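Local atomic coordinates of Non-heme chloroperoxidase CPO-A1 (Streptomyces aureofaciens, PDB entry 1A8Q), a protein that acts as a cofactor-free haloperoxidase able to brominate, and may be the chlorinating enzyme of 7-chlorotetracycline biosynthesis. Residues T4-V9 against F69-D74; D75-L80 against A101-R106; D157-F162 against D178-M183. All coordinates share one frame; numbering follows the deposited sequence.

Read in chain order, the three contacts follow one another in series and sample two regions of one alpha/beta hydrolase fold. Interactions 1 and 2 share helix 69-82 and have centres 9 Å apart: its first turns meet the hairpin loop 4-9, its later turns meet helix 96-107, and they touch where Arg6 of the loop pairs with Asp75 and Asp78. Interaction 3 joins helices 137-162 and 174-184, inserted between strands 112-118 and 215-220. Its centre is about 27 Å from that of interaction 1 and about 28 Å from that of interaction 2, across the chain's centre from the latter. The first two lie on one flank of the sheet, joining its edge hairpin and two helices; the third belongs to the cap beside the catalytic triad.

Interaction 1 (T4-V9 against F69-D74); sequences TTRDGV and FDTFAD
Arg6 lays its guanidinium against Asp74, and it is the aliphatic part of the acid that does the touching. Asp74 CB sits 3.3 Å above the guanidinium plane, over its centre, and comes within 3.4 Å of Arg6 CZ. The two side chains cross at about a right angle, with guanidinium and carboxylate planes 90° apart. The acid's oxygens serve other partners, OD2 pairing with Arg106 and OD1 with His107.

On the opposite face of the guanidinium lies OD2 of Asp7, 3.4 Å from Arg6 NH2, a salt bridge of charge alone because the oxygen stands well out of the plane. Thr71 supplies the third element: its CG2 lies in the guanidinium plane at the edge, 3.8 Å from Arg6 NH2.

Reaching the helix depends on how Arg6 leaves its loop. CG stands between the backbone N and the carbonyl carbon (chi1 67°), and the chain then runs extended from CG to NE. The loop itself, which links the antiparallel strands 2-4 and 10-16, is a type I turn from Thr5 to Gly8. Thr5 OG1 takes bonds from the backbone N of Asp7 (3.2 Å) and of Val9, the former making an ST turn.

Just beyond the contact on the same helix, Asp75 and, a turn later, Asp78 form salt bridges with Arg6 NH1. The contact itself is thus carbon packing, the CB methylene of Asp74 under the flat guanidinium and Thr71 CG2 at its edge, while the neighbouring acids would probably offset the charge of Arg6 and hold it against the helix.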
# COMPACT_ATOMS: atom_id res chain seq x y z
N THR A 4 -2.35 -20.69 -2.83
CA THR A 4 -2.69 -21.22 -1.49
C THR A 4 -1.44 -21.09 -0.61
O THR A 4 -0.37 -21.55 -1.00
CB THR A 4 -3.16 -22.66 -1.59
OG1 THR A 4 -4.33 -22.72 -2.43
CG2 THR A 4 -3.53 -23.21 -0.22
N THR A 5 -1.61 -20.44 0.54
CA THR A 5 -0.44 -20.17 1.38
C THR A 5 -0.06 -21.44 2.14
O THR A 5 -0.81 -22.41 2.20
CB THR A 5 -0.63 -19.03 2.38
OG1 THR A 5 -1.59 -19.47 3.37
CG2 THR A 5 -1.15 -17.78 1.70
N ARG A 6 1.04 -21.29 2.89
CA ARG A 6 1.51 -22.37 3.76
C ARG A 6 0.49 -22.76 4.82
O ARG A 6 0.53 -23.88 5.36
CB ARG A 6 2.75 -21.80 4.46
CG ARG A 6 2.36 -20.66 5.41
CD ARG A 6 3.48 -19.64 5.62
NE ARG A 6 2.98 -18.49 6.39
CZ ARG A 6 2.24 -17.52 5.86
NH1 ARG A 6 2.01 -17.53 4.56
NH2 ARG A 6 1.76 -16.54 6.60
N ASP A 7 -0.41 -21.88 5.18
CA ASP A 7 -1.45 -22.10 6.17
C ASP A 7 -2.79 -22.52 5.57
O ASP A 7 -3.78 -22.58 6.34
CB ASP A 7 -1.79 -20.81 6.92
CG ASP A 7 -0.61 -20.24 7.68
OD1 ASP A 7 0.08 -21.04 8.34
OD2 ASP A 7 -0.43 -19.01 7.59
N GLY A 8 -2.89 -22.65 4.26
CA GLY A 8 -4.14 -23.07 3.65
C GLY A 8 -5.03 -21.89 3.31
O GLY A 8 -6.19 -22.10 2.92
N VAL A 9 -4.51 -20.67 3.38
CA VAL A 9 -5.31 -19.49 3.08
C VAL A 9 -5.32 -19.28 1.57
O VAL A 9 -4.28 -19.53 0.97
CB VAL A 9 -4.75 -18.27 3.81
CG1 VAL A 9 -5.37 -16.95 3.38
CG2 VAL A 9 -5.06 -18.45 5.31
N PHE A 69 1.97 -7.66 10.25
CA PHE A 69 2.90 -7.58 9.10
C PHE A 69 3.72 -8.80 8.85
O PHE A 69 4.16 -9.00 7.70
CB PHE A 69 3.77 -6.30 9.23
CG PHE A 69 2.92 -5.08 8.94
CD1 PHE A 69 2.59 -4.82 7.64
CD2 PHE A 69 2.48 -4.25 9.95
CE1 PHE A 69 1.82 -3.70 7.34
CE2 PHE A 69 1.73 -3.12 9.63
CZ PHE A 69 1.36 -2.85 8.33
N ASP A 70 4.13 -9.58 9.88
CA ASP A 70 4.88 -10.80 9.61
C ASP A 70 4.05 -11.78 8.76
O ASP A 70 4.53 -12.37 7.81
CB ASP A 70 5.20 -11.47 10.95
CG ASP A 70 6.32 -10.76 11.69
OD1 ASP A 70 7.10 -9.97 11.13
OD2 ASP A 70 6.44 -11.05 12.91
N THR A 71 2.75 -11.92 9.10
CA THR A 71 1.91 -12.82 8.29
C THR A 71 1.72 -12.25 6.89
O THR A 71 1.80 -13.04 5.94
CB THR A 71 0.52 -12.95 8.95
OG1 THR A 71 0.73 -13.57 10.26
CG2 THR A 71 -0.38 -13.87 8.16
N PHE A 72 1.44 -10.96 6.77
CA PHE A 72 1.29 -10.38 5.41
C PHE A 72 2.54 -10.60 4.57
O PHE A 72 2.45 -10.95 3.39
CB PHE A 72 1.04 -8.87 5.47
CG PHE A 72 -0.22 -8.48 6.23
CD1 PHE A 72 -1.32 -9.32 6.26
CD2 PHE A 72 -0.25 -7.26 6.90
CE1 PHE A 72 -2.45 -8.93 6.99
CE2 PHE A 72 -1.38 -6.87 7.60
CZ PHE A 72 -2.48 -7.72 7.62
N ALA A 73 3.72 -10.39 5.19
CA ALA A 73 4.97 -10.60 4.43
C ALA A 73 5.17 -12.04 4.04
O ALA A 73 5.71 -12.37 2.98
CB ALA A 73 6.14 -10.12 5.32
N ASP A 74 4.80 -13.03 4.87
CA ASP A 74 4.98 -14.42 4.57
C ASP A 74 3.98 -14.85 3.48
O ASP A 74 4.27 -15.74 2.69
CB ASP A 74 4.87 -15.36 5.78
CG ASP A 74 6.00 -15.15 6.79
OD1 ASP A 74 6.97 -14.46 6.51
OD2 ASP A 74 5.87 -15.69 7.93

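Interaction 2 (D75-L80 against A101-R106); sequences DLNDLL and ARYVGR
Tyr103 reaches from one helix to the other and meets Leu76, Asn77 and Leu80 along its length. The deeply buried part lies with the leucines. Leu76 CD2 touches the root of the tyrosine, 3.9 Å from its CB, with the two side chains at about a right angle. Leu80 CD1 comes against the far end, 3.6 Å from Tyr103 CZ and 3.4 Å from Tyr103 OH, a methyl against the hydroxyl oxygen. With CG anti to the backbone N (chi1 177°), the ring is sent out across the interval between axes 10.5 Å apart, and the packing of the two leucines holds it there.

Helix 69-82 belongs to the beta-alpha-beta crossover from strand 48-52 to strand 88-93, and helix 96-107 follows the latter strand in the alpha/beta hydrolase fold. The segments meet at 75°, and both leucines also rest on the sheet, Leu76 on Ile25 and His52, Leu80 on Val23.

Asn77, by contrast, is partly exposed and brings a polar amide to the aromatic edge. Its CB lies in the plane of the Tyr103 ring, 3.8 Å from CE1. Its ND2 stands equally far from Tyr103 CE1, with amide and ring planes 34° apart. Beyond it, His107 meets both Asn77 and the tyrosine ring.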
# COMPACT_ATOMS: atom_id res chain seq x y z
N ASP A 75 2.77 -14.27 3.53
CA ASP A 75 1.82 -14.54 2.45
C ASP A 75 2.40 -14.01 1.13
O ASP A 75 2.32 -14.75 0.14
CB ASP A 75 0.48 -13.87 2.72
CG ASP A 75 -0.32 -14.53 3.85
OD1 ASP A 75 0.01 -15.60 4.36
OD2 ASP A 75 -1.36 -13.91 4.20
N LEU A 76 3.01 -12.85 1.13
CA LEU A 76 3.66 -12.31 -0.08
C LEU A 76 4.79 -13.24 -0.50
O LEU A 76 4.91 -13.60 -1.68
CB LEU A 76 4.12 -10.87 0.18
CG LEU A 76 4.95 -10.22 -0.95
CD1 LEU A 76 4.04 -10.07 -2.17
CD2 LEU A 76 5.50 -8.87 -0.52
N ASN A 77 5.57 -13.74 0.47
CA ASN A 77 6.63 -14.70 0.14
C ASN A 77 6.09 -15.94 -0.53
O ASN A 77 6.68 -16.48 -1.49
CB ASN A 77 7.45 -15.07 1.38
CG ASN A 77 8.53 -16.10 1.07
OD1 ASN A 77 8.53 -17.24 1.55
ND2 ASN A 77 9.44 -15.72 0.22
N ASP A 78 4.95 -16.45 -0.06
CA ASP A 78 4.36 -17.65 -0.66
C ASP A 78 3.95 -17.38 -2.11
O ASP A 78 4.15 -18.27 -2.94
CB ASP A 78 3.14 -18.17 0.12
CG ASP A 78 3.51 -18.86 1.43
OD1 ASP A 78 4.69 -19.25 1.61
OD2 ASP A 78 2.62 -18.98 2.28
N LEU A 79 3.44 -16.20 -2.41
CA LEU A 79 3.01 -15.87 -3.77
C LEU A 79 4.22 -15.76 -4.69
O LEU A 79 4.24 -16.33 -5.78
CB LEU A 79 2.25 -14.54 -3.74
CG LEU A 79 1.81 -13.99 -5.11
CD1 LEU A 79 0.67 -14.80 -5.68
CD2 LEU A 79 1.41 -12.53 -4.96
N LEU A 80 5.28 -15.10 -4.23
CA LEU A 80 6.49 -14.95 -5.06
C LEU A 80 7.18 -16.28 -5.26
O LEU A 80 7.70 -16.55 -6.35
CB LEU A 80 7.46 -13.97 -4.39
CG LEU A 80 7.00 -12.52 -4.21
CD1 LEU A 80 8.17 -11.69 -3.68
CD2 LEU A 80 6.44 -11.87 -5.45
N ALA A 101 8.18 -3.59 3.42
CA ALA A 101 9.35 -3.47 4.34
C ALA A 101 9.58 -4.73 5.13
O ALA A 101 10.72 -5.23 5.29
CB ALA A 101 9.08 -2.27 5.23
N ARG A 102 8.53 -5.34 5.70
CA ARG A 102 8.72 -6.54 6.50
C ARG A 102 9.09 -7.72 5.65
O ARG A 102 9.82 -8.60 6.10
CB ARG A 102 7.47 -6.76 7.40
CG ARG A 102 7.61 -8.00 8.28
CD ARG A 102 8.74 -7.89 9.31
NE ARG A 102 8.78 -6.58 9.92
CZ ARG A 102 8.06 -6.22 10.98
NH1 ARG A 102 7.25 -7.10 11.54
NH2 ARG A 102 8.20 -4.97 11.44
N TYR A 103 8.66 -7.80 4.37
CA TYR A 103 9.15 -8.82 3.45
C TYR A 103 10.68 -8.69 3.28
O TYR A 103 11.34 -9.74 3.38
CB TYR A 103 8.43 -8.68 2.07
CG TYR A 103 9.00 -9.70 1.10
CD1 TYR A 103 8.63 -11.03 1.03
CD2 TYR A 103 10.00 -9.24 0.23
CE1 TYR A 103 9.23 -11.90 0.13
CE2 TYR A 103 10.61 -10.09 -0.67
CZ TYR A 103 10.23 -11.40 -0.71
OH TYR A 103 10.84 -12.23 -1.61
N VAL A 104 11.17 -7.49 3.09
CA VAL A 104 12.65 -7.34 2.97
C VAL A 104 13.32 -7.78 4.28
O VAL A 104 14.33 -8.53 4.29
CB VAL A 104 12.99 -5.91 2.59
CG1 VAL A 104 14.49 -5.59 2.73
CG2 VAL A 104 12.59 -5.67 1.12
N GLY A 105 12.75 -7.37 5.39
CA GLY A 105 13.36 -7.68 6.70
C GLY A 105 13.39 -9.17 6.96
O GLY A 105 14.35 -9.67 7.57
N ARG A 106 12.36 -9.92 6.58
CA ARG A 106 12.25 -11.32 6.91
C ARG A 106 12.84 -12.24 5.87
O ARG A 106 13.31 -13.33 6.21
CB ARG A 106 10.77 -11.79 7.09
CG ARG A 106 10.15 -11.36 8.39
CD ARG A 106 8.69 -11.67 8.54
NE ARG A 106 8.23 -13.02 8.73
CZ ARG A 106 8.24 -13.71 9.87
NH1 ARG A 106 8.80 -13.19 10.96
NH2 ARG A 106 7.74 -14.93 9.96

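Interaction 3 (D157-F162 against D178-M183); sequences DTAEGF and DAFWYM
Helices 157-162 and 178-183 run at 121° between their chain directions, with axes approaching to 9.4 Å. The CA atoms of Ala159 and Phe180 mark the nearest backbone pairing, 6.6 Å apart. Both segments belong to the helical cap that many alpha/beta hydrolases insert between two sheet strands, here 112-118 and 215-220, and the first ends its helix close to the catalytic centre.

Phe180 carries most of the contact. With its CG anti to the backbone N (chi1 180°), the ring stands out from its helix and packs against Thr158, Ala159 and Phe162. The principal partner is Phe162, in an edge-to-face pair: Phe180 CE1 is 3.4 Å above the plane of the Phe162 ring, over its centre. The centroids are 4.7 Å apart and the planes meet at 56°, so the stack is well tilted from an ideal T. Such an arrangement directs an aromatic C-H at the pi cloud.

Phe162 in turn meets the ring of His252 edge-to-face, their side chains about 3 Å apart, and its side chain is about 6 Å from that of Ser94. His252 and Ser94 belong to the catalytic triad, which places Phe180 in the second shell, behind a residue that borders the triad. Pro29 and Leu30 also touch Phe180.

Ala159 covers one face of the Phe180 ring, its CA offset toward the rim and its CB 3.8 Å from Phe180 CD2. Thr158 turns its hydroxyl to the carbonyl O of Phe154, while its methyl carbon CG2 rests 4.1 Å from Phe180 CZ.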
# COMPACT_ATOMS: atom_id res chain seq x y z
N ASP A 157 -17.65 8.18 4.63
CA ASP A 157 -17.09 9.37 5.25
C ASP A 157 -15.56 9.43 5.11
O ASP A 157 -15.02 10.53 4.92
CB ASP A 157 -17.44 9.38 6.74
CG ASP A 157 -18.93 9.51 7.00
OD1 ASP A 157 -19.70 9.96 6.16
OD2 ASP A 157 -19.34 9.18 8.13
N THR A 158 -14.90 8.31 5.20
CA THR A 158 -13.44 8.23 5.10
C THR A 158 -12.94 8.55 3.70
O THR A 158 -11.80 9.05 3.60
CB THR A 158 -13.02 6.81 5.51
OG1 THR A 158 -13.45 6.67 6.89
CG2 THR A 158 -11.51 6.61 5.45
N ALA A 159 -13.76 8.26 2.69
CA ALA A 159 -13.27 8.57 1.31
C ALA A 159 -12.96 10.04 1.14
O ALA A 159 -12.05 10.37 0.34
CB ALA A 159 -14.34 8.13 0.32
N GLU A 160 -13.63 10.95 1.83
CA GLU A 160 -13.36 12.38 1.73
C GLU A 160 -11.92 12.72 2.11
O GLU A 160 -11.23 13.35 1.31
CB GLU A 160 -14.29 13.20 2.63
CG GLU A 160 -15.78 12.98 2.31
CD GLU A 160 -16.14 13.50 0.92
OE1 GLU A 160 -15.65 14.58 0.52
OE2 GLU A 160 -16.94 12.85 0.22
N GLY A 161 -11.47 12.23 3.25
CA GLY A 161 -10.08 12.48 3.65
C GLY A 161 -9.10 11.72 2.77
O GLY A 161 -7.98 12.19 2.51
N PHE A 162 -9.44 10.48 2.39
CA PHE A 162 -8.51 9.65 1.63
C PHE A 162 -8.11 10.35 0.33
O PHE A 162 -6.97 10.26 -0.10
CB PHE A 162 -9.22 8.32 1.33
CG PHE A 162 -8.36 7.20 0.84
CD1 PHE A 162 -8.14 7.04 -0.51
CD2 PHE A 162 -7.86 6.28 1.75
CE1 PHE A 162 -7.35 5.97 -0.97
CE2 PHE A 162 -7.13 5.20 1.30
CZ PHE A 162 -6.88 5.09 -0.05
N ASP A 178 -17.37 6.21 -4.62
CA ASP A 178 -18.19 5.01 -4.67
C ASP A 178 -17.35 3.76 -4.84
O ASP A 178 -17.63 2.71 -4.27
CB ASP A 178 -19.23 5.08 -5.80
CG ASP A 178 -20.31 6.13 -5.53
OD1 ASP A 178 -20.52 6.63 -4.42
OD2 ASP A 178 -20.91 6.57 -6.53
N ALA A 179 -16.27 3.85 -5.63
CA ALA A 179 -15.40 2.67 -5.80
C ALA A 179 -14.62 2.31 -4.52
O ALA A 179 -14.35 1.13 -4.26
CB ALA A 179 -14.44 2.92 -6.95
N PHE A 180 -14.23 3.35 -3.77
CA PHE A 180 -13.58 3.16 -2.47
C PHE A 180 -14.52 2.32 -1.58
O PHE A 180 -14.07 1.32 -1.01
CB PHE A 180 -13.31 4.55 -1.86
CG PHE A 180 -12.64 4.49 -0.50
CD1 PHE A 180 -11.26 4.48 -0.40
CD2 PHE A 180 -13.41 4.51 0.65
CE1 PHE A 180 -10.67 4.44 0.86
CE2 PHE A 180 -12.82 4.48 1.91
CZ PHE A 180 -11.44 4.45 2.00
N TRP A 181 -15.75 2.81 -1.49
CA TRP A 181 -16.74 2.06 -0.67
C TRP A 181 -16.91 0.64 -1.17
O TRP A 181 -16.93 -0.30 -0.38
CB TRP A 181 -18.06 2.83 -0.70
CG TRP A 181 -19.22 2.12 -0.05
CD1 TRP A 181 -19.53 2.07 1.27
CD2 TRP A 181 -20.18 1.34 -0.76
NE1 TRP A 181 -20.70 1.30 1.42
CE2 TRP A 181 -21.10 0.87 0.19
CE3 TRP A 181 -20.39 1.03 -2.10
CZ2 TRP A 181 -22.19 0.07 -0.16
CZ3 TRP A 181 -21.49 0.26 -2.45
CH2 TRP A 181 -22.38 -0.24 -1.47
N TYR A 182 -17.05 0.43 -2.48
CA TYR A 182 -17.25 -0.90 -3.06
C TYR A 182 -16.11 -1.85 -2.72
O TYR A 182 -16.34 -3.02 -2.38
CB TYR A 182 -17.33 -0.70 -4.60
CG TYR A 182 -17.41 -1.97 -5.42
CD1 TYR A 182 -16.28 -2.58 -5.92
CD2 TYR A 182 -18.67 -2.48 -5.77
CE1 TYR A 182 -16.34 -3.73 -6.68
CE2 TYR A 182 -18.74 -3.60 -6.57
CZ TYR A 182 -17.60 -4.19 -7.05
OH TYR A 182 -17.64 -5.33 -7.81
N MET A 183 -14.84 -1.40 -2.82
CA MET A 183 -13.73 -2.23 -2.45
C MET A 183 -13.73 -2.51 -0.92
O MET A 183 -13.41 -3.64 -0.56
CB MET A 183 -12.38 -1.54 -2.85
CG MET A 183 -12.33 -1.56 -4.40
SD MET A 183 -10.67 -0.90 -4.87
CE MET A 183 -11.08 0.83 -4.85